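Local atomic coordinates of MsStt7d protein (Micromonas, PDB entry 4IX3), a protein that probably transfers phosphate from ATP to protein substrates, as a state transition kinase homolog whose catalytic domain is the part present here. Residues V164-V169 against L184-L189. Sequence-based numbering, arbitrary orientation.
Sequences VVHRDV and LKLIDL. With MG (magnesium ion), chain E.
His166 lies with one ring face against Leu186, whose CD2 sits 3.9 Å above the ring plane and is displaced toward the rim. Sequence and fold identify the pair of segments: His166-Arg167-Asp168 is the HRD motif of the kinase catalytic loop, and Asp188 holds the aspartate position of the DFG motif, here Asp-Leu-Gly. A chi1 of 177° swings the imidazole away from its own backbone N and across to 184-189, where Leu189 CD2 approaches His166 ND1 obliquely at 3.7 Å. That ring nitrogen is buried with no polar partner in the model. Replacing the ring by an alanine is likely to open a gap between Leu186 and Leu189, leaving Leu186 CD2 without the face it packs on. A water donates to both His166 O (2.9 Å) and Asp188 O (2.7 Å), joining the backbones. Asp168 OD1 turns to Lys170 in a salt bridge, while Asp188 OD1 accepts from Gly190 N; Asp188 OD2 also accepts a weak hydrogen bond from Asn173. The carboxylate planes stand 82° apart, and four waters complete six-coordination. The shared magnesium ion, bound by Asp168 OD2 at 2.0 Å and Asp188 OD2 at 2.1 Å, probably offsets the repulsion between these two oxygens, Asp168 OD2 and Asp188 OD2 being 2.9 Å apart.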
# COMPACT_ATOMS: atom_id res chain seq x y z
N VAL B 164 -3.72 -6.72 22.59
CA VAL B 164 -3.64 -6.08 21.29
C VAL B 164 -2.74 -4.87 21.30
O VAL B 164 -2.92 -3.99 22.17
CB VAL B 164 -5.06 -5.70 20.81
CG1 VAL B 164 -5.01 -4.95 19.47
CG2 VAL B 164 -5.92 -6.98 20.69
N VAL B 165 -1.80 -4.82 20.37
CA VAL B 165 -1.01 -3.62 20.11
C VAL B 165 -1.46 -3.05 18.78
O VAL B 165 -1.49 -3.81 17.78
CB VAL B 165 0.51 -3.90 20.15
CG1 VAL B 165 1.33 -2.67 19.78
CG2 VAL B 165 0.86 -4.43 21.53
N HIS B 166 -1.85 -1.79 18.74
CA HIS B 166 -2.54 -1.26 17.56
C HIS B 166 -1.53 -1.08 16.42
O HIS B 166 -1.83 -1.41 15.26
CB HIS B 166 -3.22 0.08 17.97
CG HIS B 166 -3.89 0.76 16.83
ND1 HIS B 166 -5.24 0.84 16.63
CD2 HIS B 166 -3.28 1.39 15.77
CE1 HIS B 166 -5.47 1.52 15.49
NE2 HIS B 166 -4.26 1.88 14.99
N ARG B 167 -0.37 -0.52 16.74
CA ARG B 167 0.72 -0.39 15.77
C ARG B 167 0.63 0.84 14.86
O ARG B 167 1.63 1.26 14.29
CB ARG B 167 0.82 -1.66 14.92
CG ARG B 167 2.21 -2.27 14.90
CD ARG B 167 2.52 -2.89 13.54
NE ARG B 167 3.09 -4.23 13.67
CZ ARG B 167 4.39 -4.50 13.54
NH1 ARG B 167 5.25 -3.53 13.28
NH2 ARG B 167 4.81 -5.75 13.67
N ASP B 168 -0.56 1.42 14.71
CA ASP B 168 -0.71 2.55 13.77
C ASP B 168 -1.48 3.70 14.39
O ASP B 168 -2.36 4.31 13.78
CB ASP B 168 -1.35 2.09 12.44
CG ASP B 168 -1.08 3.04 11.27
OD1 ASP B 168 -0.23 3.93 11.41
OD2 ASP B 168 -1.76 2.90 10.22
N VAL B 169 -1.11 3.99 15.64
CA VAL B 169 -1.73 5.12 16.33
C VAL B 169 -1.20 6.42 15.72
O VAL B 169 0.03 6.62 15.59
CB VAL B 169 -1.40 5.03 17.84
CG1 VAL B 169 -1.81 6.31 18.56
CG2 VAL B 169 -2.07 3.81 18.46
N LEU B 184 -13.10 10.08 21.43
CA LEU B 184 -12.25 9.57 20.33
C LEU B 184 -12.34 8.06 20.24
O LEU B 184 -12.29 7.37 21.25
CB LEU B 184 -10.79 9.94 20.59
CG LEU B 184 -10.43 11.44 20.54
CD1 LEU B 184 -8.92 11.61 20.44
CD2 LEU B 184 -11.19 12.20 19.46
N LYS B 185 -12.44 7.59 19.00
CA LYS B 185 -12.30 6.15 18.71
C LYS B 185 -11.14 5.93 17.72
O LYS B 185 -10.96 6.74 16.80
CB LYS B 185 -13.60 5.57 18.15
CG LYS B 185 -14.79 5.59 19.15
CD LYS B 185 -16.03 4.98 18.55
CE LYS B 185 -17.17 4.99 19.57
NZ LYS B 185 -18.38 4.32 18.98
N LEU B 186 -10.43 4.85 17.92
CA LEU B 186 -9.40 4.40 16.95
C LEU B 186 -10.07 3.74 15.75
O LEU B 186 -11.08 3.05 15.90
CB LEU B 186 -8.45 3.42 17.61
CG LEU B 186 -7.45 4.14 18.57
CD1 LEU B 186 -6.95 3.18 19.62
CD2 LEU B 186 -6.26 4.70 17.82
N ILE B 187 -9.45 3.87 14.58
CA ILE B 187 -9.77 2.99 13.48
C ILE B 187 -8.49 2.24 13.10
O ILE B 187 -7.38 2.56 13.57
CB ILE B 187 -10.29 3.73 12.25
CG1 ILE B 187 -9.28 4.77 11.74
CG2 ILE B 187 -11.63 4.39 12.57
CD1 ILE B 187 -9.50 5.14 10.27
N ASP B 188 -8.65 1.26 12.20
CA ASP B 188 -7.55 0.68 11.43
C ASP B 188 -6.68 -0.25 12.28
O ASP B 188 -5.54 0.11 12.69
CB ASP B 188 -6.72 1.74 10.71
CG ASP B 188 -5.55 1.10 9.99
OD1 ASP B 188 -5.66 -0.10 9.59
OD2 ASP B 188 -4.47 1.81 9.90
N LEU B 189 -7.18 -1.46 12.51
CA LEU B 189 -6.42 -2.51 13.14
C LEU B 189 -5.69 -3.36 12.09
O LEU B 189 -5.25 -4.48 12.37
CB LEU B 189 -7.35 -3.39 13.99
CG LEU B 189 -7.94 -2.70 15.21
CD1 LEU B 189 -9.21 -3.38 15.69
CD2 LEU B 189 -6.95 -2.45 16.34
MG MG E . -2.67 1.69 8.89
O HOH W 1 -3.07 -1.02 12.72
O HOH W 2 -2.14 0.01 9.98
O HOH W 3 -3.76 0.38 7.60
O HOH W 4 -3.32 3.23 7.77
O HOH W 5 -1.02 1.49 7.78